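Local coordinates for putative D-tyrosyl-tRNA(Tyr) deacylase 2 (Leishmania major, PDB 1TC5), which probably hydrolyses D-tyrosyl-tRNA(Tyr) to D-tyrosine and free tRNA(Tyr), acting as a homodimeric member of the DTD family of D-aminoacyl-tRNA deacylases, at residues 65-75 and 83-94; 123-134 and 168-176. All blocks are in the same frame, centred on the assembly; numbering follows the deposited sequence.

Interaction 1 (65-75 and 83-94)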
loop_
_atom_site.group_PDB
_atom_site.type_symbol
_atom_site.label_atom_id
_atom_site.label_comp_id
_atom_site.label_asym_id
_atom_site.label_seq_id
_atom_site.Cartn_x
_atom_site.Cartn_y
_atom_site.Cartn_z
ATOM N N LEU A 65 2.306 12.904 10.585
ATOM C CA LEU A 65 2.403 11.461 10.767
ATOM C C LEU A 65 2.152 10.996 12.206
ATOM O O LEU A 65 1.474 10.004 12.415
ATOM C CB LEU A 65 3.774 10.952 10.306
ATOM C CG LEU A 65 4.043 9.460 10.552
ATOM C CD1 LEU A 65 3.065 8.571 9.737
ATOM C CD2 LEU A 65 5.464 9.121 10.195
ATOM N N LEU A 66 2.694 11.703 13.195
ATOM C CA LEU A 66 2.645 11.239 14.582
ATOM C C LEU A 66 1.487 11.787 15.408
ATOM O O LEU A 66 1.017 11.101 16.311
ATOM C CB LEU A 66 3.984 11.522 15.286
ATOM C CG LEU A 66 5.221 10.918 14.627
ATOM C CD1 LEU A 66 6.476 11.272 15.456
ATOM C CD2 LEU A 66 5.111 9.410 14.420
ATOM N N HIS A 67 1.023 13.004 15.104
ATOM C CA HIS A 67 -0.000 13.691 15.910
ATOM C C HIS A 67 -1.426 13.414 15.461
ATOM O O HIS A 67 -2.372 13.607 16.216
ATOM C CB HIS A 67 0.186 15.230 15.871
ATOM C CG HIS A 67 1.512 15.692 16.386
ATOM N ND1 HIS A 67 2.168 16.798 15.882
ATOM C CD2 HIS A 67 2.305 15.197 17.366
ATOM C CE1 HIS A 67 3.318 16.951 16.517
ATOM N NE2 HIS A 67 3.423 15.995 17.425
ATOM N N THR A 68 -1.596 13.044 14.210
ATOM C CA THR A 68 -2.932 12.811 13.671
ATOM C C THR A 68 -3.466 11.476 14.193
ATOM O O THR A 68 -2.752 10.483 14.183
ATOM C CB THR A 68 -2.884 12.811 12.120
ATOM O OG1 THR A 68 -2.199 13.996 11.673
ATOM C CG2 THR A 68 -4.288 12.908 11.504
ATOM N N LYS A 69 -4.706 11.483 14.670
ATOM C CA LYS A 69 -5.379 10.261 15.088
ATOM C C LYS A 69 -5.910 9.602 13.838
ATOM O O LYS A 69 -6.835 10.096 13.233
ATOM C CB LYS A 69 -6.498 10.575 16.065
ATOM C CG LYS A 69 -5.996 11.257 17.363
ATOM C CD LYS A 69 -7.165 11.694 18.267
ATOM C CE LYS A 69 -6.689 12.436 19.517
ATOM N NZ LYS A 69 -6.674 11.583 20.737
ATOM N N ILE A 70 -5.284 8.506 13.429
ATOM C CA ILE A 70 -5.617 7.855 12.169
ATOM C C ILE A 70 -6.149 6.455 12.396
ATOM O O ILE A 70 -7.252 6.154 11.983
ATOM C CB ILE A 70 -4.367 7.795 11.249
ATOM C CG1 ILE A 70 -3.820 9.205 11.003
ATOM C CG2 ILE A 70 -4.723 7.118 9.912
ATOM C CD1 ILE A 70 -2.357 9.220 10.517
ATOM N N PHE A 71 -5.343 5.617 13.059
ATOM C CA PHE A 71 -5.578 4.170 13.134
ATOM C C PHE A 71 -6.248 3.685 14.434
ATOM O O PHE A 71 -6.065 4.262 15.505
ATOM C CB PHE A 71 -4.279 3.385 12.886
ATOM C CG PHE A 71 -3.685 3.641 11.517
ATOM C CD1 PHE A 71 -4.275 3.123 10.390
ATOM C CD2 PHE A 71 -2.564 4.456 11.365
ATOM C CE1 PHE A 71 -3.768 3.415 9.099
ATOM C CE2 PHE A 71 -2.035 4.727 10.111
ATOM C CZ PHE A 71 -2.650 4.220 8.968
ATOM N N THR A 72 -6.989 2.585 14.304
ATOM C CA THR A 72 -7.863 2.035 15.345
ATOM C C THR A 72 -7.366 0.697 15.895
ATOM O O THR A 72 -8.007 0.097 16.758
ATOM C CB THR A 72 -9.296 1.819 14.772
ATOM O OG1 THR A 72 -9.229 1.005 13.597
ATOM C CG2 THR A 72 -9.927 3.156 14.280
ATOM N N HIS A 73 -6.201 0.248 15.436
ATOM C CA HIS A 73 -5.714 -1.092 15.769
ATOM C C HIS A 73 -4.604 -1.147 16.831
ATOM O O HIS A 73 -4.140 -2.214 17.202
ATOM C CB HIS A 73 -5.205 -1.688 14.473
ATOM C CG HIS A 73 -3.826 -1.232 14.094
ATOM N ND1 HIS A 73 -3.526 -0.742 12.853
ATOM C CD2 HIS A 73 -2.666 -1.206 14.787
ATOM C CE1 HIS A 73 -2.236 -0.474 12.783
ATOM N NE2 HIS A 73 -1.689 -0.761 13.936
ATOM N N PHE A 74 -4.143 -0.005 17.304
ATOM C CA PHE A 74 -2.997 0.029 18.237
ATOM C C PHE A 74 -3.257 -0.612 19.601
ATOM O O PHE A 74 -2.348 -1.213 20.205
ATOM C CB PHE A 74 -2.520 1.462 18.491
ATOM C CG PHE A 74 -2.036 2.197 17.274
ATOM C CD1 PHE A 74 -1.574 1.532 16.142
ATOM C CD2 PHE A 74 -2.014 3.582 17.279
ATOM C CE1 PHE A 74 -1.118 2.234 15.079
ATOM C CE2 PHE A 74 -1.565 4.277 16.201
ATOM C CZ PHE A 74 -1.125 3.618 15.106
ATOM N N SER A 75 -4.493 -0.470 20.078
ATOM C CA SER A 75 -4.862 -0.802 21.448
ATOM C C SER A 75 -6.034 -1.790 21.528
ATOM O O SER A 75 -7.157 -1.416 21.924
ATOM C CB SER A 75 -5.257 0.495 22.168
ATOM O OG SER A 75 -4.252 1.480 22.027
ATOM N N PRO A 83 -9.898 6.106 16.649
ATOM C CA PRO A 83 -8.610 6.455 16.031
ATOM C C PRO A 83 -7.657 7.072 17.089
ATOM O O PRO A 83 -8.083 7.788 17.988
ATOM C CB PRO A 83 -8.996 7.442 14.928
ATOM C CG PRO A 83 -10.446 7.153 14.636
ATOM C CD PRO A 83 -11.045 6.722 15.950
ATOM N N GLN A 84 -6.390 6.718 16.994
ATOM C CA GLN A 84 -5.381 7.152 17.941
ATOM C C GLN A 84 -4.188 7.638 17.150
ATOM O O GLN A 84 -3.968 7.214 16.009
ATOM C CB GLN A 84 -4.949 5.978 18.832
ATOM C CG GLN A 84 -5.993 5.477 19.817
ATOM C CD GLN A 84 -5.419 4.350 20.726
ATOM O OE1 GLN A 84 -5.114 3.246 20.251
ATOM N NE2 GLN A 84 -5.295 4.633 22.011
ATOM N N SER A 85 -3.432 8.544 17.748
ATOM C CA SER A 85 -2.180 8.986 17.171
ATOM C C SER A 85 -1.049 8.042 17.571
ATOM O O SER A 85 -1.089 7.391 18.611
ATOM C CB SER A 85 -1.833 10.392 17.655
ATOM O OG SER A 85 -1.625 10.391 19.036
ATOM N N LEU A 86 -0.037 7.969 16.720
ATOM C CA LEU A 86 1.191 7.303 17.087
ATOM C C LEU A 86 1.774 7.953 18.326
ATOM O O LEU A 86 2.310 7.264 19.181
ATOM C CB LEU A 86 2.205 7.362 15.942
ATOM C CG LEU A 86 1.947 6.289 14.907
ATOM C CD1 LEU A 86 2.514 6.717 13.553
ATOM C CD2 LEU A 86 2.547 4.935 15.401
ATOM N N GLU A 87 1.646 9.277 18.439
ATOM C CA GLU A 87 2.204 10.004 19.574
ATOM C C GLU A 87 1.663 9.459 20.903
ATOM O O GLU A 87 2.420 9.215 21.825
ATOM C CB GLU A 87 1.947 11.515 19.429
ATOM C CG GLU A 87 2.400 12.378 20.606
ATOM C CD GLU A 87 2.054 13.855 20.423
ATOM O OE1 GLU A 87 0.869 14.182 20.158
ATOM O OE2 GLU A 87 2.979 14.707 20.540
ATOM N N GLU A 88 0.364 9.205 20.988
ATOM C CA GLU A 88 -0.211 8.722 22.247
ATOM C C GLU A 88 0.014 7.220 22.450
ATOM O O GLU A 88 -0.339 6.693 23.491
ATOM C CB GLU A 88 -1.706 9.078 22.351
ATOM C CG GLU A 88 -2.648 8.290 21.449
ATOM C CD GLU A 88 -4.044 8.895 21.424
ATOM O OE1 GLU A 88 -4.555 9.283 22.502
ATOM O OE2 GLU A 88 -4.621 9.014 20.324
ATOM N N CYS A 89 0.578 6.541 21.450
ATOM C CA CYS A 89 0.972 5.134 21.591
ATOM C C CYS A 89 2.477 4.982 21.249
ATOM O O CYS A 89 2.828 4.467 20.202
ATOM C CB CYS A 89 0.086 4.256 20.711
ATOM S SG CYS A 89 -1.695 4.458 21.001
ATOM N N PRO A 90 3.349 5.421 22.159
ATOM C CA PRO A 90 4.805 5.451 21.923
ATOM C C PRO A 90 5.476 4.128 21.585
ATOM O O PRO A 90 6.578 4.182 21.034
ATOM C CB PRO A 90 5.393 5.966 23.257
ATOM C CG PRO A 90 4.258 5.900 24.281
ATOM C CD PRO A 90 2.980 5.935 23.494
ATOM N N GLU A 91 4.856 3.000 21.919
ATOM C CA GLU A 91 5.447 1.681 21.731
ATOM C C GLU A 91 5.164 1.037 20.382
ATOM O O GLU A 91 5.765 0.015 20.068
ATOM C CB GLU A 91 4.963 0.744 22.826
ATOM C CG GLU A 91 5.512 1.094 24.200
ATOM C CD GLU A 91 5.406 -0.076 25.161
ATOM O OE1 GLU A 91 6.221 -1.027 25.037
ATOM O OE2 GLU A 91 4.512 -0.048 26.027
ATOM N N MET A 92 4.246 1.617 19.611
ATOM C CA MET A 92 3.975 1.134 18.266
ATOM C C MET A 92 5.249 1.290 17.413
ATOM O O MET A 92 6.030 2.225 17.602
ATOM C CB MET A 92 2.807 1.903 17.627
ATOM C CG MET A 92 1.409 1.643 18.229
ATOM S SD MET A 92 0.815 -0.099 18.126
ATOM C CE MET A 92 1.207 -0.685 19.779
ATOM N N ASP A 93 5.445 0.342 16.507
ATOM C CA ASP A 93 6.560 0.330 15.579
ATOM C C ASP A 93 6.170 1.120 14.337
ATOM O O ASP A 93 5.000 1.232 14.006
ATOM C CB ASP A 93 6.930 -1.123 15.212
ATOM C CG ASP A 93 7.662 -1.842 16.309
ATOM O OD1 ASP A 93 7.837 -1.300 17.427
ATOM O OD2 ASP A 93 8.120 -2.986 16.153
ATOM N N ILE A 94 7.167 1.689 13.678
ATOM C CA ILE A 94 6.994 2.370 12.393
ATOM C C ILE A 94 8.013 1.761 11.433
ATOM O O ILE A 94 9.202 1.609 11.769
ATOM C CB ILE A 94 7.167 3.920 12.532
ATOM C CG1 ILE A 94 6.156 4.482 13.541
ATOM C CG2 ILE A 94 6.968 4.620 11.187
ATOM C CD1 ILE A 94 6.495 5.887 14.024
HETATM O O HOH W 1 -0.556 9.044 13.947
HETATM O O HOH W 2 -7.388 9.087 20.471
HETATM O O HOH W 3 -2.357 6.810 13.839
#
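The last turn of helix 55-67 and the loop after it (65-75) pack against 83-94, Phe74 on Met92 and Leu66 on Leu86; the second segment leads through two type I beta turns into strand 93-98 of the mixed sheet of this DTD-family deacylase. Phe74 carries the apolar half. Met92, bent at chi2 and chi3, lays CG over one face of the Phe74 ring in a CH-pi contact, 3.8 Å from the centroid, and its sulfur sits obliquely in a Met-aromatic contact. Cys89 SG approaches Phe74 CD2 obliquely, while Leu86 CD2 meets Phe74 CZ. The other branch of Leu86, CD1, packs on Leu66 CD2, which also touches Ile94 CD1 at 3.8 Å. Strand 37-45 adds Val38 against Phe74. Backbone bonds join the segments: Glu87 N gives to Leu66 O, Gln84 N to Phe71 O, and Ile70 N to Gln84 O, the last donor standing above the carbonyl plane. One water bridges Leu65 O, Thr68 O and Leu86 N, linking the helix end to the first turn. Ser85, just ahead of that turn, forms an ST motif, OG (chi1 64°, between N and the carbonyl carbon) accepting from Glu88 N, while Glu88 OE2 returns an anti lone pair to Ser85 N at 2.9 Å. Glu88 OE2 also forms a salt bridge with Lys69 NZ at 3.3 Å, whose hydrogen bond is weak; a water that also reaches Pro83 O reinforces it. Farther along, the extended Gln84 side chain presents OE1 to Ser75 OG, which donates in the carbonyl plane, onto a lone pair, at 2.6 Å.

Interaction 2 (123-134 and 168-176)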
loop_
_atom_site.group_PDB
_atom_site.type_symbol
_atom_site.label_atom_id
_atom_site.label_comp_id
_atom_site.label_asym_id
_atom_site.label_seq_id
_atom_site.Cartn_x
_atom_site.Cartn_y
_atom_site.Cartn_z
ATOM N N ALA A 123 17.371 11.316 -1.551
ATOM C CA ALA A 123 18.195 10.601 -0.591
ATOM C C ALA A 123 18.379 11.425 0.690
ATOM O O ALA A 123 18.284 10.898 1.798
ATOM C CB ALA A 123 19.584 10.270 -1.215
ATOM N N ALA A 124 18.654 12.716 0.519
ATOM C CA ALA A 124 18.884 13.627 1.643
ATOM C C ALA A 124 17.622 13.850 2.461
ATOM O O ALA A 124 17.664 13.796 3.686
ATOM C CB ALA A 124 19.412 14.958 1.150
ATOM N N LEU A 125 16.511 14.094 1.777
ATOM C CA LEU A 125 15.225 14.300 2.451
ATOM C C LEU A 125 14.796 13.023 3.181
ATOM O O LEU A 125 14.291 13.079 4.300
ATOM C CB LEU A 125 14.146 14.751 1.462
ATOM C CG LEU A 125 14.311 16.159 0.843
ATOM C CD1 LEU A 125 13.385 16.340 -0.334
ATOM C CD2 LEU A 125 14.027 17.225 1.876
ATOM N N TYR A 126 15.018 11.879 2.545
ATOM C CA TYR A 126 14.605 10.584 3.100
ATOM C C TYR A 126 15.376 10.280 4.374
ATOM O O TYR A 126 14.812 9.870 5.395
ATOM C CB TYR A 126 14.873 9.448 2.115
ATOM C CG TYR A 126 14.602 8.074 2.684
ATOM C CD1 TYR A 126 13.297 7.651 2.939
ATOM C CD2 TYR A 126 15.634 7.200 2.964
ATOM C CE1 TYR A 126 13.032 6.403 3.487
ATOM C CE2 TYR A 126 15.375 5.946 3.494
ATOM C CZ TYR A 126 14.076 5.549 3.751
ATOM O OH TYR A 126 13.814 4.284 4.269
ATOM N N ASP A 127 16.678 10.456 4.279
ATOM C CA ASP A 127 17.552 10.295 5.425
ATOM C C ASP A 127 17.162 11.225 6.586
ATOM O O ASP A 127 17.127 10.812 7.745
ATOM C CB ASP A 127 18.988 10.554 4.988
ATOM C CG ASP A 127 19.983 10.203 6.049
ATOM O OD1 ASP A 127 20.132 8.996 6.321
ATOM O OD2 ASP A 127 20.656 11.062 6.658
ATOM N N ARG A 128 16.870 12.481 6.254
ATOM C CA ARG A 128 16.533 13.488 7.260
ATOM C C ARG A 128 15.199 13.163 7.891
ATOM O O ARG A 128 15.032 13.262 9.099
ATOM C CB ARG A 128 16.528 14.873 6.616
ATOM C CG ARG A 128 16.568 16.033 7.571
ATOM C CD ARG A 128 17.930 16.275 8.175
ATOM N NE ARG A 128 17.906 17.342 9.180
ATOM C CZ ARG A 128 18.632 17.360 10.299
ATOM N NH1 ARG A 128 19.469 16.369 10.609
ATOM N NH2 ARG A 128 18.523 18.389 11.124
ATOM N N PHE A 129 14.263 12.722 7.066
ATOM C CA PHE A 129 12.943 12.344 7.525
ATOM C C PHE A 129 12.974 11.135 8.467
ATOM O O PHE A 129 12.276 11.133 9.474
ATOM C CB PHE A 129 12.034 12.056 6.332
ATOM C CG PHE A 129 10.668 11.600 6.712
ATOM C CD1 PHE A 129 9.659 12.532 6.952
ATOM C CD2 PHE A 129 10.381 10.243 6.824
ATOM C CE1 PHE A 129 8.379 12.119 7.293
ATOM C CE2 PHE A 129 9.080 9.812 7.157
ATOM C CZ PHE A 129 8.093 10.756 7.407
ATOM N N CYS A 130 13.804 10.133 8.160
ATOM C CA CYS A 130 13.937 8.967 9.015
ATOM C C CYS A 130 14.611 9.338 10.345
ATOM O O CYS A 130 14.214 8.834 11.396
ATOM C CB CYS A 130 14.715 7.846 8.305
ATOM S SG CYS A 130 13.907 7.105 6.822
ATOM N N HIS A 131 15.622 10.208 10.286
ATOM C CA HIS A 131 16.255 10.740 11.501
ATOM C C HIS A 131 15.235 11.422 12.449
ATOM O O HIS A 131 15.227 11.175 13.663
ATOM C CB HIS A 131 17.382 11.713 11.120
ATOM C CG HIS A 131 17.929 12.486 12.283
ATOM N ND1 HIS A 131 18.406 11.873 13.424
ATOM C CD2 HIS A 131 18.051 13.819 12.492
ATOM C CE1 HIS A 131 18.808 12.797 14.281
ATOM N NE2 HIS A 131 18.595 13.985 13.744
ATOM N N PHE A 132 14.403 12.303 11.893
ATOM C CA PHE A 132 13.417 13.037 12.666
ATOM C C PHE A 132 12.410 12.097 13.303
ATOM O O PHE A 132 11.956 12.348 14.398
ATOM C CB PHE A 132 12.697 14.076 11.795
ATOM C CG PHE A 132 13.522 15.298 11.452
ATOM C CD1 PHE A 132 14.619 15.694 12.226
ATOM C CD2 PHE A 132 13.164 16.088 10.361
ATOM C CE1 PHE A 132 15.350 16.832 11.904
ATOM C CE2 PHE A 132 13.895 17.228 10.032
ATOM C CZ PHE A 132 14.987 17.605 10.815
ATOM N N VAL A 133 12.044 11.019 12.608
ATOM C CA VAL A 133 11.078 10.050 13.149
ATOM C C VAL A 133 11.731 9.293 14.307
ATOM O O VAL A 133 11.146 9.167 15.373
ATOM C CB VAL A 133 10.526 9.084 12.037
ATOM C CG1 VAL A 133 9.558 7.994 12.602
ATOM C CG2 VAL A 133 9.805 9.885 10.957
ATOM N N ARG A 134 12.960 8.827 14.109
ATOM C CA ARG A 134 13.727 8.175 15.178
ATOM C C ARG A 134 13.772 9.036 16.440
ATOM O O ARG A 134 13.555 8.537 17.553
ATOM C CB ARG A 134 15.185 7.904 14.749
ATOM C CG ARG A 134 15.415 6.734 13.791
ATOM C CD ARG A 134 16.893 6.629 13.348
ATOM N NE ARG A 134 17.028 6.417 11.922
ATOM C CZ ARG A 134 17.907 7.014 11.139
ATOM N NH1 ARG A 134 18.766 7.907 11.612
ATOM N NH2 ARG A 134 17.923 6.703 9.850
ATOM N N ARG A 168 9.999 0.705 17.652
ATOM C CA ARG A 168 10.993 0.683 16.569
ATOM C C ARG A 168 10.703 1.713 15.512
ATOM O O ARG A 168 9.558 2.103 15.308
ATOM C CB ARG A 168 11.085 -0.706 15.942
ATOM C CG ARG A 168 11.624 -1.704 16.931
ATOM C CD ARG A 168 11.881 -3.071 16.383
ATOM N NE ARG A 168 10.687 -3.866 16.529
ATOM C CZ ARG A 168 10.490 -4.830 17.413
ATOM N NH1 ARG A 168 11.436 -5.269 18.242
ATOM N NH2 ARG A 168 9.297 -5.390 17.439
ATOM N N VAL A 169 11.762 2.191 14.869
ATOM C CA VAL A 169 11.649 2.976 13.648
ATOM C C VAL A 169 12.598 2.281 12.657
ATOM O O VAL A 169 13.823 2.489 12.688
ATOM C CB VAL A 169 12.025 4.470 13.869
ATOM C CG1 VAL A 169 12.032 5.212 12.554
ATOM C CG2 VAL A 169 11.089 5.131 14.841
ATOM N N ILE A 170 12.005 1.411 11.840
ATOM C CA ILE A 170 12.703 0.637 10.837
ATOM C C ILE A 170 12.530 1.361 9.524
ATOM O O ILE A 170 11.463 1.874 9.253
ATOM C CB ILE A 170 12.127 -0.807 10.725
ATOM C CG1 ILE A 170 12.045 -1.495 12.093
ATOM C CG2 ILE A 170 12.959 -1.626 9.757
ATOM C CD1 ILE A 170 13.371 -1.538 12.895
ATOM N N SER A 171 13.594 1.414 8.729
ATOM C CA SER A 171 13.565 2.106 7.448
ATOM C C SER A 171 14.354 1.359 6.369
ATOM O O SER A 171 15.408 0.753 6.624
ATOM C CB SER A 171 14.076 3.546 7.619
ATOM O OG SER A 171 15.326 3.563 8.280
ATOM N N GLY A 172 13.831 1.413 5.149
ATOM C CA GLY A 172 14.476 0.815 4.005
ATOM C C GLY A 172 15.780 1.482 3.643
ATOM O O GLY A 172 16.048 2.626 4.003
ATOM N N THR A 173 16.627 0.723 2.967
ATOM C CA THR A 173 17.878 1.240 2.422
ATOM C C THR A 173 17.509 1.991 1.162
ATOM O O THR A 173 16.921 1.396 0.244
ATOM C CB THR A 173 18.802 0.041 2.124
ATOM O OG1 THR A 173 19.047 -0.676 3.349
ATOM C CG2 THR A 173 20.200 0.487 1.648
ATOM N N PHE A 174 17.789 3.293 1.138
ATOM C CA PHE A 174 17.461 4.119 -0.004
ATOM C C PHE A 174 18.137 3.597 -1.268
ATOM O O PHE A 174 19.334 3.290 -1.258
ATOM C CB PHE A 174 17.923 5.559 0.214
ATOM C CG PHE A 174 17.318 6.527 -0.772
ATOM C CD1 PHE A 174 15.985 6.882 -0.666
ATOM C CD2 PHE A 174 18.064 7.030 -1.827
ATOM C CE1 PHE A 174 15.402 7.760 -1.568
ATOM C CE2 PHE A 174 17.488 7.900 -2.747
ATOM C CZ PHE A 174 16.157 8.270 -2.612
ATOM N N GLY A 175 17.372 3.523 -2.356
ATOM C CA GLY A 175 17.893 3.105 -3.654
ATOM C C GLY A 175 17.886 1.595 -3.818
ATOM O O GLY A 175 18.162 1.118 -4.903
ATOM N N ASN A 176 17.589 0.835 -2.754
ATOM C CA ASN A 176 17.502 -0.622 -2.862
ATOM C C ASN A 176 16.114 -1.066 -3.319
ATOM O O ASN A 176 15.158 -0.299 -3.314
ATOM C CB ASN A 176 17.874 -1.339 -1.531
ATOM C CG ASN A 176 19.375 -1.553 -1.365
ATOM O OD1 ASN A 176 20.181 -0.900 -2.028
ATOM N ND2 ASN A 176 19.758 -2.463 -0.462
HETATM O O HOH W 4 15.451 3.929 11.057
#
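The Phe174 ring takes Ala123 CA over one face, a CH-pi contact 3.7 Å from the centroid, with Ala123 CB close to Phe174 CE2. Tyr126 meets the same phenyl obliquely: the two planes are 33° apart and the nearest carbons are Tyr126 CD2 and Phe174 CD1, at 3.7 Å. Over one face of the tyrosine ring, toward its rim, lies Cys130 SG, one turn further along the helix; near the plane, at the ring edge, is Gly172 O. With chi1 at 174°, Tyr126 CG lies opposite its own backbone N, and the ring reaches across to the loop after the strand, where OH donates to Gly172 O at 2.8 Å. That bond joins the hydroxyl of Tyr126 to a backbone carbonyl, both in buried residues. The guanidinium of Arg134 has the Cys130-His131 peptide over one face and a water in its plane at the edge.

Helix 119-136 covers the mixed sheet here, running nearly antiparallel to one of its two outermost strands within the chain, 169-171; the short axes come within 9.0 Å at 164°. With the parallel neighbour strand 93-98 they form a beta-alpha-beta crossover, whose connections hold a beta hairpin (105-107, 110-112) and a long loop. Val169 and Ser171 point toward the helix, whereas Ile170 between them points away and touches Leu95. Val133 CG1 meets Val169 CG1 at 3.7 Å, and Arg134 lays CG against that same methyl. Ser171 CB touches both Cys130 SG and Tyr126 OH. A bend at chi3 brings Arg134 NE round to the water, to which it donates; the water in turn donates to Val169 O at 2.7 Å and is hydrogen-bonded to Ser171 OG. The far end of the guanidinium turns to Glu141, whose carboxylate forms a salt bridge with Arg134 NH1.

From the N terminus, the chain comes off helix 55-67, and interaction 1 closes the short excursion 76-82 before delivering the chain into strand 93-98. Only afterwards does helix 119-136 begin, and interaction 2 spans the much longer connection 135-167 by bringing strand 169-171 alongside that helix. The two closures therefore follow in series, neither nesting nor crossing. They join in the mixed sheet, where 93-98 and 169-171 are neighbours: Asp93 OD2 forms a salt bridge with Arg168 NE at 2.7 Å, and Ile94 O probably accepts from Ile170 N. Ile94 CD1 packs on Val133 CG1, strand on helix, while Leu65 CD2 near Phe129 CZ brings helices 55-67 and 119-136 together.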